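Local coordinates for protein Sqt1 (Chaetomium thermophilum, PDB 4ZOY) that probably acts as a dedicated chaperone in ribosome biogenesis, a WD40-repeat beta-propeller that captures its ribosomal protein client while it is still being synthesised, at residues D12-S17 with A476-F481; Q23-P28 with L95-P100; G87-I92 with D111-V116; E210-H215 with R245-G250; A391-T396 with D408-T413. All blocks are in the same frame, centred on the assembly; numbering follows the deposited sequence.

Interaction 1: residues D12-S17 with A476-F481; sequences DGHKDS and AVVLVF
His14 has CG anti to its own carbonyl carbon (chi1 -67°), which turns the imidazole toward Val478, while the chi1 of Val478, 176°, brings its CG2 branch round to meet the ring. The two side chains touch obliquely, with His14 CD2 4.0 Å from Val478 CG2. Ala476 supplies the other half of the contact from a left-handed backbone conformation (phi 70°) just before strand 478-482. Its methyl group points into the bend of 12-17, and CB comes within 3.4 Å of Asp16 O. The same carbonyl oxygen faces Ala476 CA at 3.5 Å in a CA-H...O contact, so Asp16 O is met by two carbons of a single residue. These residues sit at the closure of the beta-propeller, where strand 9-11 from the start of the chain pairs with strand 478-482 from its end to complete the last blade, and 12-17 then carries the chain over to strand 18-23 of the first. Gly13 and His14 form the Gly-His pair familiar from WD40 repeats. The polar link between the segments is indirect: a water accepts from His14 N at 3.0 Å and donates to Ala476 O at 2.8 Å, bridging the two backbones. The first blade holds the imidazole, with NE2 hydrogen-bonded to Thr33 OG1 and the ring edge-to-face with Tyr48. Ser17 OG is hydrogen-bonded to Asp474, just ahead of Ala476, and Ser17 N makes a weak bond to Asp16 OD1 at 2.9 Å.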
# COMPACT_ATOMS: atom_id res chain seq x y z
N ASP A 12 0.38 -22.42 -2.22
CA ASP A 12 -1.06 -22.61 -2.27
C ASP A 12 -1.67 -22.95 -0.91
O ASP A 12 -2.81 -23.41 -0.85
CB ASP A 12 -1.41 -23.70 -3.29
CG ASP A 12 -0.93 -25.07 -2.85
OD1 ASP A 12 0.22 -25.17 -2.36
OD2 ASP A 12 -1.71 -26.04 -2.97
N GLY A 13 -0.93 -22.70 0.17
CA GLY A 13 -1.39 -23.04 1.51
C GLY A 13 -2.64 -22.33 2.01
O GLY A 13 -3.42 -22.90 2.78
N HIS A 14 -2.84 -21.08 1.62
CA HIS A 14 -4.06 -20.37 2.02
C HIS A 14 -5.29 -21.09 1.49
O HIS A 14 -5.31 -21.55 0.36
CB HIS A 14 -4.05 -18.93 1.52
CG HIS A 14 -2.99 -18.07 2.15
ND1 HIS A 14 -3.19 -17.40 3.34
CD2 HIS A 14 -1.74 -17.76 1.75
CE1 HIS A 14 -2.10 -16.72 3.65
NE2 HIS A 14 -1.20 -16.92 2.70
N LYS A 15 -6.34 -21.18 2.31
CA LYS A 15 -7.54 -21.89 1.87
C LYS A 15 -8.47 -21.00 1.08
O LYS A 15 -9.31 -21.47 0.32
CB LYS A 15 -8.29 -22.49 3.06
CG LYS A 15 -7.48 -23.52 3.83
CD LYS A 15 -8.27 -24.10 4.98
CE LYS A 15 -7.48 -25.16 5.72
NZ LYS A 15 -8.25 -25.71 6.86
N ASP A 16 -8.34 -19.69 1.25
CA ASP A 16 -9.16 -18.77 0.49
C ASP A 16 -8.38 -17.47 0.28
O ASP A 16 -7.17 -17.46 0.43
CB ASP A 16 -10.50 -18.51 1.22
CG ASP A 16 -11.64 -18.24 0.26
OD1 ASP A 16 -11.42 -17.88 -0.92
OD2 ASP A 16 -12.81 -18.39 0.67
N SER A 17 -9.10 -16.41 -0.09
CA SER A 17 -8.53 -15.12 -0.49
C SER A 17 -7.30 -14.71 0.31
O SER A 17 -7.33 -14.68 1.54
CB SER A 17 -9.57 -14.02 -0.35
OG SER A 17 -10.77 -14.35 -1.03
N ALA A 476 -6.73 -17.60 -3.87
CA ALA A 476 -6.09 -18.30 -2.74
C ALA A 476 -4.69 -18.79 -3.05
O ALA A 476 -4.19 -19.71 -2.40
CB ALA A 476 -6.97 -19.48 -2.25
N VAL A 477 -4.05 -18.16 -4.03
CA VAL A 477 -2.70 -18.55 -4.41
C VAL A 477 -1.76 -17.35 -4.30
O VAL A 477 -2.19 -16.20 -4.45
CB VAL A 477 -2.65 -19.10 -5.85
CG1 VAL A 477 -1.35 -19.86 -6.09
CG2 VAL A 477 -3.84 -20.02 -6.11
N VAL A 478 -0.51 -17.66 -4.00
CA VAL A 478 0.62 -16.73 -3.95
C VAL A 478 1.58 -17.14 -5.05
O VAL A 478 1.98 -18.30 -5.10
CB VAL A 478 1.32 -16.78 -2.59
CG1 VAL A 478 2.56 -15.89 -2.56
CG2 VAL A 478 0.34 -16.41 -1.45
N LEU A 479 1.94 -16.21 -5.93
CA LEU A 479 2.84 -16.52 -7.05
C LEU A 479 4.12 -15.70 -6.98
O LEU A 479 4.15 -14.62 -6.40
CB LEU A 479 2.16 -16.30 -8.40
CG LEU A 479 0.94 -17.17 -8.72
CD1 LEU A 479 0.40 -16.88 -10.10
CD2 LEU A 479 1.32 -18.65 -8.57
N VAL A 480 5.19 -16.24 -7.56
CA VAL A 480 6.47 -15.54 -7.66
C VAL A 480 6.82 -15.37 -9.12
O VAL A 480 6.79 -16.34 -9.88
CB VAL A 480 7.60 -16.30 -6.95
CG1 VAL A 480 8.90 -15.51 -7.06
CG2 VAL A 480 7.25 -16.55 -5.49
N PHE A 481 7.13 -14.14 -9.52
CA PHE A 481 7.50 -13.82 -10.88
C PHE A 481 8.89 -13.18 -10.92
O PHE A 481 9.31 -12.58 -9.93
CB PHE A 481 6.49 -12.84 -11.51
CG PHE A 481 5.09 -13.38 -11.62
CD1 PHE A 481 4.79 -14.39 -12.52
CD2 PHE A 481 4.06 -12.85 -10.86
CE1 PHE A 481 3.49 -14.87 -12.65
CE2 PHE A 481 2.76 -13.32 -10.99
CZ PHE A 481 2.47 -14.33 -11.88
O HOH W 1 -1.89 -19.68 -0.86

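Interaction 2: residues Q23-P28 with L95-P100; sequences QHPLYP and LTFTLP
The ring of Phe97 lies against the backbone and side chain of His24 in the aromatic and CH-pi part of the contact. His24 CB stands 4.2 Å from the Phe97 ring centroid, only 3° off its normal, and Phe97 CD2 reaches to 3.3 Å from Gln23 C. The imidazole, with CG anti to the backbone N (chi1 -166°), swings past the phenyl rim at an oblique 52° between planes. Apolar contacts continue along Pro25, whose CD meets Phe97 CB at 3.8 Å and whose CB meets Leu99 CD2 at 3.9 Å. Among the polar contacts, His24 ND1 accepts from Leu26 N at 3.1 Å, near the ring plane, and from Tyr27 N, well outside that plane, so the ring braces its own turn. A water accepts from Phe97 N at 2.9 Å and donates weakly to Gln23 O. With the ring gone, an alanine here would probably leave Leu26 N and Tyr27 N without this acceptor, the turn freer to move and a gap beside Phe97 CD1. The contact joins adjacent propeller blades: 23-28 links strands 18-23 and 30-36, and Phe97, from strand 92-97 of the next blade, packs on Ala22, Ile30 and Ala32 of those two strands.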
# COMPACT_ATOMS: atom_id res chain seq x y z
N GLN A 23 6.79 -7.40 2.95
CA GLN A 23 8.13 -7.81 2.58
C GLN A 23 9.11 -7.22 3.58
O GLN A 23 8.96 -6.07 3.99
CB GLN A 23 8.45 -7.35 1.16
CG GLN A 23 9.79 -7.81 0.62
CD GLN A 23 9.89 -7.54 -0.85
OE1 GLN A 23 9.44 -6.50 -1.33
NE2 GLN A 23 10.41 -8.51 -1.60
N HIS A 24 10.09 -8.01 3.99
CA HIS A 24 11.10 -7.52 4.92
C HIS A 24 11.93 -6.41 4.25
O HIS A 24 12.34 -6.56 3.11
CB HIS A 24 11.99 -8.68 5.38
CG HIS A 24 12.83 -8.37 6.57
ND1 HIS A 24 13.92 -7.53 6.52
CD2 HIS A 24 12.76 -8.81 7.85
CE1 HIS A 24 14.48 -7.45 7.71
NE2 HIS A 24 13.80 -8.22 8.54
N PRO A 25 12.17 -5.30 4.96
CA PRO A 25 12.83 -4.17 4.29
C PRO A 25 14.31 -4.39 3.98
O PRO A 25 14.85 -3.70 3.11
CB PRO A 25 12.67 -3.01 5.29
CG PRO A 25 12.50 -3.67 6.60
CD PRO A 25 11.70 -4.93 6.31
N LEU A 26 14.95 -5.33 4.66
CA LEU A 26 16.36 -5.63 4.42
C LEU A 26 16.56 -6.90 3.59
O LEU A 26 17.53 -7.02 2.86
CB LEU A 26 17.11 -5.78 5.74
CG LEU A 26 17.04 -4.61 6.72
CD1 LEU A 26 17.90 -4.92 7.93
CD2 LEU A 26 17.47 -3.31 6.05
N TYR A 27 15.62 -7.84 3.73
CA TYR A 27 15.76 -9.15 3.11
C TYR A 27 14.54 -9.45 2.25
O TYR A 27 13.53 -9.96 2.75
CB TYR A 27 15.95 -10.22 4.19
CG TYR A 27 17.01 -9.83 5.20
CD1 TYR A 27 18.33 -9.69 4.82
CD2 TYR A 27 16.67 -9.60 6.53
CE1 TYR A 27 19.31 -9.33 5.74
CE2 TYR A 27 17.64 -9.23 7.45
CZ TYR A 27 18.95 -9.10 7.05
OH TYR A 27 19.92 -8.74 7.96
N PRO A 28 14.61 -9.11 0.96
CA PRO A 28 13.44 -9.17 0.07
C PRO A 28 12.90 -10.59 -0.09
O PRO A 28 11.75 -10.78 -0.49
CB PRO A 28 13.98 -8.65 -1.27
CG PRO A 28 15.29 -8.00 -0.96
CD PRO A 28 15.83 -8.66 0.26
N LEU A 95 -0.73 -6.63 6.71
CA LEU A 95 0.55 -7.12 7.20
C LEU A 95 1.61 -6.07 7.01
O LEU A 95 1.63 -5.39 5.98
CB LEU A 95 1.00 -8.38 6.46
CG LEU A 95 0.24 -9.65 6.79
CD1 LEU A 95 0.50 -10.65 5.66
CD2 LEU A 95 0.70 -10.22 8.12
N THR A 96 2.52 -5.96 7.97
CA THR A 96 3.70 -5.15 7.72
C THR A 96 4.89 -5.62 8.54
O THR A 96 4.75 -6.08 9.67
CB THR A 96 3.41 -3.66 7.99
OG1 THR A 96 4.48 -2.86 7.46
CG2 THR A 96 3.27 -3.41 9.45
N PHE A 97 6.07 -5.55 7.92
CA PHE A 97 7.32 -5.57 8.65
C PHE A 97 7.62 -4.13 9.03
O PHE A 97 7.40 -3.22 8.23
CB PHE A 97 8.47 -6.14 7.82
CG PHE A 97 8.40 -7.63 7.62
CD1 PHE A 97 8.94 -8.49 8.56
CD2 PHE A 97 7.82 -8.16 6.48
CE1 PHE A 97 8.88 -9.87 8.38
CE2 PHE A 97 7.76 -9.55 6.29
CZ PHE A 97 8.29 -10.39 7.24
N THR A 98 8.13 -3.89 10.23
CA THR A 98 8.41 -2.52 10.62
C THR A 98 9.67 -1.97 9.95
O THR A 98 10.54 -2.71 9.50
CB THR A 98 8.55 -2.38 12.14
OG1 THR A 98 9.50 -3.33 12.64
CG2 THR A 98 7.20 -2.59 12.81
N LEU A 99 9.71 -0.64 9.85
CA LEU A 99 10.90 0.09 9.41
C LEU A 99 11.68 0.49 10.66
O LEU A 99 11.08 0.69 11.72
CB LEU A 99 10.50 1.31 8.58
CG LEU A 99 9.83 1.01 7.24
CD1 LEU A 99 9.28 2.29 6.63
CD2 LEU A 99 10.81 0.32 6.29
N PRO A 100 13.01 0.63 10.54
CA PRO A 100 13.81 0.51 9.33
C PRO A 100 14.32 -0.88 8.97
O PRO A 100 14.77 -1.06 7.84
CB PRO A 100 15.01 1.42 9.63
CG PRO A 100 15.19 1.27 11.10
CD PRO A 100 13.79 1.20 11.66
O HOH W 2 6.31 -4.29 5.32

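Interaction 3: residues G87-I92 with D111-V116; sequences GHTDSI and DGRMRV
His88 and Asp111 form the Asp-His part of the hydrogen-bond network characteristic of WD40 repeats, in which the histidine of the Gly-His pair joins the aspartate of a later turn; His88 NE2 goes on to Ser107. The tight part lies around this carboxylate. His88 ND1 donates nearly straight (170°) to Asp111 OD1 at 3.2 Å, in the ring plane and on the syn lone pair. Arg113 N reaches the same oxygen at 3.0 Å from above the carboxylate plane, closing an Asx turn. OD2 of Asp111 accepts from Thr89 N at 2.8 Å and takes a weak, salt-bridging bond from Arg113 NE. A chi1 of 52°, placing CG between backbone N and carbonyl carbon, turns the carboxylate back over its own turn. A leucine in its place would probably leave His88 ND1, Thr89 N and Arg113 N without their acceptor and the turn unpinned. The outer side is looser: exposed Thr89 accepts from Arg113 NH2 through OG1 at 3.2 Å, in the guanidinium plane, and Glu135 pairs with both Arg113 and Arg115. Back on the packed side, Arg115, bent at chi3, lays its guanidinium face over Gly87 CA and sets CD 3.9 Å from the centroid of the His88 ring, over its face.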
# COMPACT_ATOMS: atom_id res chain seq x y z
N GLY A 87 -4.18 -17.12 15.26
CA GLY A 87 -4.77 -16.28 16.29
C GLY A 87 -5.83 -15.32 15.79
O GLY A 87 -6.56 -14.74 16.59
N HIS A 88 -5.91 -15.13 14.48
CA HIS A 88 -6.96 -14.27 13.94
C HIS A 88 -8.23 -15.08 13.72
O HIS A 88 -8.20 -16.14 13.09
CB HIS A 88 -6.50 -13.60 12.65
CG HIS A 88 -5.48 -12.53 12.86
ND1 HIS A 88 -5.82 -11.24 13.22
CD2 HIS A 88 -4.13 -12.55 12.75
CE1 HIS A 88 -4.72 -10.52 13.34
NE2 HIS A 88 -3.68 -11.29 13.05
N THR A 89 -9.34 -14.56 14.24
CA THR A 89 -10.62 -15.25 14.19
C THR A 89 -11.44 -14.78 13.00
O THR A 89 -12.58 -15.22 12.80
CB THR A 89 -11.40 -15.05 15.50
OG1 THR A 89 -11.52 -13.64 15.77
CG2 THR A 89 -10.68 -15.72 16.66
N ASP A 90 -10.85 -13.89 12.22
CA ASP A 90 -11.45 -13.44 10.97
C ASP A 90 -10.27 -13.13 10.06
O ASP A 90 -9.13 -13.20 10.51
CB ASP A 90 -12.34 -12.21 11.19
CG ASP A 90 -13.38 -12.02 10.10
OD1 ASP A 90 -13.25 -12.63 9.01
OD2 ASP A 90 -14.34 -11.25 10.32
N SER A 91 -10.54 -12.81 8.80
CA SER A 91 -9.50 -12.66 7.78
C SER A 91 -8.36 -11.74 8.17
O SER A 91 -8.59 -10.68 8.73
CB SER A 91 -10.10 -12.14 6.48
OG SER A 91 -11.19 -12.96 6.09
N ILE A 92 -7.13 -12.14 7.86
CA ILE A 92 -6.02 -11.18 7.94
C ILE A 92 -6.14 -10.23 6.75
O ILE A 92 -6.22 -10.66 5.61
CB ILE A 92 -4.65 -11.86 7.93
CG1 ILE A 92 -4.49 -12.74 9.18
CG2 ILE A 92 -3.55 -10.79 7.87
CD1 ILE A 92 -3.15 -13.43 9.31
N ASP A 111 -10.98 -9.01 12.41
CA ASP A 111 -11.40 -9.18 13.79
C ASP A 111 -10.91 -8.02 14.67
O ASP A 111 -11.19 -7.98 15.86
CB ASP A 111 -10.90 -10.51 14.36
CG ASP A 111 -9.39 -10.73 14.17
OD1 ASP A 111 -8.67 -9.81 13.72
OD2 ASP A 111 -8.92 -11.84 14.49
N GLY A 112 -10.17 -7.09 14.07
CA GLY A 112 -9.66 -5.95 14.81
C GLY A 112 -8.39 -6.25 15.58
O GLY A 112 -7.81 -5.36 16.22
N ARG A 113 -7.95 -7.50 15.55
CA ARG A 113 -6.74 -7.88 16.27
C ARG A 113 -5.49 -7.42 15.54
O ARG A 113 -5.35 -7.61 14.33
CB ARG A 113 -6.67 -9.39 16.47
CG ARG A 113 -7.79 -9.97 17.30
CD ARG A 113 -7.64 -11.48 17.41
NE ARG A 113 -8.93 -12.14 17.56
CZ ARG A 113 -9.51 -12.40 18.73
NH1 ARG A 113 -8.90 -12.05 19.85
NH2 ARG A 113 -10.69 -13.00 18.77
N MET A 114 -4.59 -6.80 16.29
CA MET A 114 -3.25 -6.50 15.82
C MET A 114 -2.27 -7.39 16.57
O MET A 114 -2.09 -7.25 17.78
CB MET A 114 -2.90 -5.02 16.02
CG MET A 114 -1.54 -4.65 15.50
SD MET A 114 -1.03 -2.93 15.77
CE MET A 114 -0.75 -2.93 17.55
N ARG A 115 -1.66 -8.34 15.87
CA ARG A 115 -0.73 -9.26 16.51
C ARG A 115 0.69 -8.90 16.16
O ARG A 115 1.03 -8.71 14.98
CB ARG A 115 -1.03 -10.71 16.11
CG ARG A 115 -2.39 -11.15 16.63
CD ARG A 115 -2.74 -12.58 16.24
NE ARG A 115 -1.79 -13.57 16.73
CZ ARG A 115 -1.83 -14.12 17.93
NH1 ARG A 115 -2.78 -13.77 18.79
NH2 ARG A 115 -0.93 -15.03 18.28
N VAL A 116 1.52 -8.78 17.19
CA VAL A 116 2.90 -8.33 17.05
C VAL A 116 3.90 -9.46 17.29
O VAL A 116 3.89 -10.10 18.36
CB VAL A 116 3.21 -7.17 18.02
CG1 VAL A 116 4.66 -6.76 17.92
CG2 VAL A 116 2.27 -5.99 17.75

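Interaction 4: residues E210-H215 with R245-G250; sequences EDESLH and RFAVEG
Glu212 reaches across to the backbone of 245-250 from a left-handed position (phi 85°). Its CG is anti to the carbonyl carbon, and the chain runs extended beyond it (chi2 170°), so the carboxylate slides along the peptide of Val248 and ends beside Gly250. There Gly250 N donates to Glu212 OE2 at 3.3 Å, coming from above the carboxylate plane. Packing is close on the way: Glu212 CG lies 3.1 Å from Val248 O. Phe246 instead has CG anti to the backbone N (chi1 180°), which extends its ring toward strand 214-218. The ring edge meets Glu212 O, 3.3 Å from CE2, and CZ touches Leu214 CB at 3.6 Å, the two side chains crossing at about a right angle. One water ties the backbones between these contacts, donating to Glu212 O at 2.8 Å and to Phe246 O at 3.2 Å while accepting from Val248 N. Asp211 shapes the turn that presents Glu212, its OD1 taking Ser213 N at 2.8 Å in an Asx turn. The contact spans two propeller blades: Leu214 and Phe246 meet against the next blade, both packing on Val266 of strand 263-268 and Val276 of strand 273-277, while 245-250 leads from strand 235-239 into strand 252-257.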
# COMPACT_ATOMS: atom_id res chain seq x y z
N GLU A 210 -14.35 6.87 3.54
CA GLU A 210 -15.60 6.77 2.78
C GLU A 210 -16.50 7.99 2.99
O GLU A 210 -17.32 8.30 2.14
CB GLU A 210 -16.36 5.50 3.18
CG GLU A 210 -15.72 4.23 2.69
CD GLU A 210 -16.53 2.98 3.01
OE1 GLU A 210 -17.68 3.10 3.50
OE2 GLU A 210 -15.99 1.87 2.80
N ASP A 211 -16.34 8.68 4.12
CA ASP A 211 -17.19 9.83 4.44
C ASP A 211 -16.71 11.11 3.75
O ASP A 211 -17.27 12.19 3.98
CB ASP A 211 -17.27 10.02 5.97
CG ASP A 211 -16.11 10.81 6.56
OD1 ASP A 211 -15.07 11.04 5.89
OD2 ASP A 211 -16.23 11.21 7.74
N GLU A 212 -15.68 10.97 2.91
CA GLU A 212 -15.14 12.00 2.02
C GLU A 212 -14.13 12.93 2.69
O GLU A 212 -13.63 13.86 2.06
CB GLU A 212 -16.29 12.81 1.37
CG GLU A 212 -17.22 11.89 0.57
CD GLU A 212 -18.50 12.54 0.09
OE1 GLU A 212 -18.53 13.77 -0.09
OE2 GLU A 212 -19.48 11.79 -0.13
N SER A 213 -13.77 12.65 3.95
CA SER A 213 -12.80 13.51 4.63
C SER A 213 -11.34 13.06 4.47
O SER A 213 -11.04 11.87 4.27
CB SER A 213 -13.13 13.64 6.12
OG SER A 213 -13.12 12.39 6.79
N LEU A 214 -10.46 14.05 4.53
CA LEU A 214 -9.01 13.89 4.57
C LEU A 214 -8.49 14.56 5.83
O LEU A 214 -8.80 15.72 6.07
CB LEU A 214 -8.34 14.54 3.36
CG LEU A 214 -6.86 14.91 3.43
CD1 LEU A 214 -5.97 13.65 3.39
CD2 LEU A 214 -6.44 15.85 2.31
N HIS A 215 -7.72 13.84 6.64
CA HIS A 215 -7.04 14.44 7.78
C HIS A 215 -5.56 14.10 7.70
O HIS A 215 -5.20 12.96 7.39
CB HIS A 215 -7.64 13.97 9.10
CG HIS A 215 -9.06 14.38 9.26
ND1 HIS A 215 -9.43 15.69 9.53
CD2 HIS A 215 -10.21 13.68 9.15
CE1 HIS A 215 -10.74 15.76 9.60
NE2 HIS A 215 -11.24 14.56 9.37
N ARG A 245 -15.08 22.50 -2.80
CA ARG A 245 -14.02 22.38 -3.79
C ARG A 245 -13.25 21.07 -3.57
O ARG A 245 -12.50 20.61 -4.43
CB ARG A 245 -13.11 23.61 -3.73
CG ARG A 245 -11.82 23.51 -4.49
CD ARG A 245 -12.12 23.13 -5.93
NE ARG A 245 -10.89 22.90 -6.68
CZ ARG A 245 -10.86 22.59 -7.97
NH1 ARG A 245 -11.99 22.43 -8.64
NH2 ARG A 245 -9.69 22.41 -8.58
N PHE A 246 -13.50 20.43 -2.42
CA PHE A 246 -12.78 19.21 -2.07
C PHE A 246 -13.64 17.97 -2.17
O PHE A 246 -13.14 16.88 -2.48
CB PHE A 246 -12.23 19.32 -0.65
CG PHE A 246 -11.48 18.09 -0.21
CD1 PHE A 246 -10.23 17.82 -0.74
CD2 PHE A 246 -12.04 17.20 0.71
CE1 PHE A 246 -9.53 16.70 -0.38
CE2 PHE A 246 -11.32 16.05 1.08
CZ PHE A 246 -10.07 15.81 0.53
N ALA A 247 -14.93 18.12 -1.90
CA ALA A 247 -15.85 17.00 -1.74
C ALA A 247 -15.88 16.06 -2.94
O ALA A 247 -16.13 16.48 -4.07
CB ALA A 247 -17.25 17.52 -1.44
N VAL A 248 -15.63 14.79 -2.69
CA VAL A 248 -15.74 13.77 -3.72
C VAL A 248 -16.92 12.87 -3.38
O VAL A 248 -16.83 12.02 -2.51
CB VAL A 248 -14.45 12.92 -3.84
CG1 VAL A 248 -14.66 11.77 -4.81
CG2 VAL A 248 -13.31 13.79 -4.32
N GLU A 249 -18.05 13.08 -4.06
CA GLU A 249 -19.25 12.33 -3.74
C GLU A 249 -19.05 10.83 -3.96
O GLU A 249 -18.64 10.40 -5.04
CB GLU A 249 -20.44 12.82 -4.58
CG GLU A 249 -21.75 12.14 -4.22
CD GLU A 249 -22.96 12.82 -4.84
OE1 GLU A 249 -22.82 13.42 -5.93
OE2 GLU A 249 -24.05 12.75 -4.24
N GLY A 250 -19.32 10.05 -2.92
CA GLY A 250 -19.16 8.61 -2.98
C GLY A 250 -17.97 8.14 -2.16
O GLY A 250 -17.81 6.94 -1.92
O HOH W 3 -13.70 14.33 -0.67

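Interaction 5: residues A391-T396 with D408-T413; sequences AGWLLT and DLRGGT
Arg410 lays the aliphatic start of its side chain over one face of the Trp393 indole: CG lies 3.9 Å from the centroid of the five-membered ring. The two side chains cross at about a right angle. Beside this CH-pi contact, Leu409 N donates to Trp393 O at 2.8 Å. On the buried side Leu409 CD1 rests 3.8 Å from Leu395 CB. Leu394 and Asp408 form an antiparallel non-hydrogen-bonded pair, and Leu394 CD2 leans to within 4.1 Å of Asp408 CA. The second layer fixes Arg410. Its chain bends at chi3 (-62°), bringing the guanidinium back side-on to Asp408: NE binds OD1 at 2.9 Å and NH2 binds OD2 at 2.8 Å, on the syn side of each oxygen, though tilted out of the carboxylate plane. Arg410 N also reaches Asp408 OD1, at 3.1 Å and from the opposite face of the carboxylate, which makes an Asx turn at the end of strand 404-408. Trp407 and Asp408 read as the Trp-Asp pair that gives WD repeats their name. Further out, Trp393 packs on Ala340 and Ile342 of the preceding blade, Leu409 sits among Ile342, Val354 and Phe381, and Arg364 binds Arg410 O. Arg410 thus divides its chemistry: CG serves the indole, while the charged end is engaged by Asp408, whose carboxylate it would probably largely neutralise, and the salt bridge is likely to help keep CG over Trp393.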
# COMPACT_ATOMS: atom_id res chain seq x y z
N ALA A 391 15.08 5.08 -13.64
CA ALA A 391 14.65 5.45 -12.31
C ALA A 391 13.47 6.41 -12.35
O ALA A 391 13.52 7.45 -13.02
CB ALA A 391 15.81 6.08 -11.54
N GLY A 392 12.42 6.05 -11.64
CA GLY A 392 11.22 6.87 -11.54
C GLY A 392 10.19 6.67 -12.64
O GLY A 392 9.09 7.19 -12.55
N TRP A 393 10.53 5.91 -13.67
CA TRP A 393 9.66 5.82 -14.85
C TRP A 393 8.97 4.47 -15.03
O TRP A 393 8.16 4.31 -15.93
CB TRP A 393 10.46 6.14 -16.12
CG TRP A 393 10.92 7.54 -16.14
CD1 TRP A 393 12.19 7.98 -15.89
CD2 TRP A 393 10.13 8.71 -16.39
NE1 TRP A 393 12.23 9.36 -15.99
CE2 TRP A 393 10.98 9.82 -16.29
CE3 TRP A 393 8.78 8.92 -16.69
CZ2 TRP A 393 10.53 11.13 -16.48
CZ3 TRP A 393 8.33 10.21 -16.88
CH2 TRP A 393 9.21 11.30 -16.77
N LEU A 394 9.31 3.51 -14.17
CA LEU A 394 8.79 2.16 -14.28
C LEU A 394 7.74 1.89 -13.21
O LEU A 394 8.01 2.01 -12.01
CB LEU A 394 9.93 1.14 -14.20
CG LEU A 394 10.79 1.04 -15.46
CD1 LEU A 394 12.04 0.23 -15.19
CD2 LEU A 394 10.00 0.45 -16.62
N LEU A 395 6.55 1.51 -13.66
CA LEU A 395 5.39 1.31 -12.79
C LEU A 395 4.90 -0.12 -12.90
O LEU A 395 4.67 -0.62 -14.01
CB LEU A 395 4.27 2.28 -13.18
CG LEU A 395 3.04 2.25 -12.26
CD1 LEU A 395 3.28 3.12 -11.05
CD2 LEU A 395 1.79 2.69 -13.01
N THR A 396 4.73 -0.76 -11.76
CA THR A 396 4.13 -2.10 -11.72
C THR A 396 2.68 -1.98 -11.28
O THR A 396 2.36 -1.23 -10.35
CB THR A 396 4.89 -3.01 -10.76
OG1 THR A 396 6.26 -2.99 -11.13
CG2 THR A 396 4.38 -4.46 -10.85
N ASP A 408 6.38 1.42 -18.82
CA ASP A 408 7.34 2.50 -19.04
C ASP A 408 6.54 3.78 -19.25
O ASP A 408 5.84 3.92 -20.25
CB ASP A 408 8.22 2.14 -20.25
CG ASP A 408 9.06 3.29 -20.78
OD1 ASP A 408 9.15 4.37 -20.15
OD2 ASP A 408 9.65 3.08 -21.86
N LEU A 409 6.64 4.71 -18.30
CA LEU A 409 5.78 5.89 -18.31
C LEU A 409 6.44 7.12 -18.94
O LEU A 409 5.94 8.23 -18.78
CB LEU A 409 5.32 6.23 -16.89
CG LEU A 409 4.52 5.14 -16.16
CD1 LEU A 409 4.02 5.68 -14.83
CD2 LEU A 409 3.36 4.62 -17.01
N ARG A 410 7.55 6.93 -19.64
CA ARG A 410 8.20 8.08 -20.27
C ARG A 410 7.36 8.69 -21.40
O ARG A 410 7.44 9.89 -21.64
CB ARG A 410 9.58 7.70 -20.82
CG ARG A 410 10.59 7.40 -19.73
CD ARG A 410 11.88 6.87 -20.34
NE ARG A 410 11.66 5.62 -21.06
CZ ARG A 410 12.54 5.05 -21.88
NH1 ARG A 410 13.72 5.63 -22.10
NH2 ARG A 410 12.25 3.91 -22.48
N GLY A 411 6.59 7.86 -22.09
CA GLY A 411 5.77 8.32 -23.20
C GLY A 411 4.61 9.23 -22.82
O GLY A 411 4.30 9.38 -21.64
N GLY A 412 3.98 9.83 -23.82
CA GLY A 412 2.82 10.68 -23.58
C GLY A 412 3.10 12.16 -23.78
O GLY A 412 4.18 12.55 -24.22
N THR A 413 2.11 12.98 -23.44
CA THR A 413 2.21 14.43 -23.59
C THR A 413 2.91 15.04 -22.38
O THR A 413 2.31 15.18 -21.31
CB THR A 413 0.83 15.07 -23.78
OG1 THR A 413 -0.08 14.57 -22.79
CG2 THR A 413 0.27 14.75 -25.15

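Overall arrangement
All five contacts lie on one ring of four-stranded blades, but they join different parts of it. Interaction 1 lies where the two ends of the chain close the ring, and the other four are nested within its loop. Interactions 2 and 3 alternate along the chain and reach the same sheet: interaction 2, whose centre lies about 13 Å from the chain's centre, is largely aromatic and apolar, whereas interaction 3, with its centre about 19 Å out, is built on charges and hydrogen bonds. Interaction 3 is a surface contact, and the other four are partly buried. Water bridges backbones in 1 and 4, and weakly in 2, while 5 relies on direct backbone pairing and a CH-pi contact.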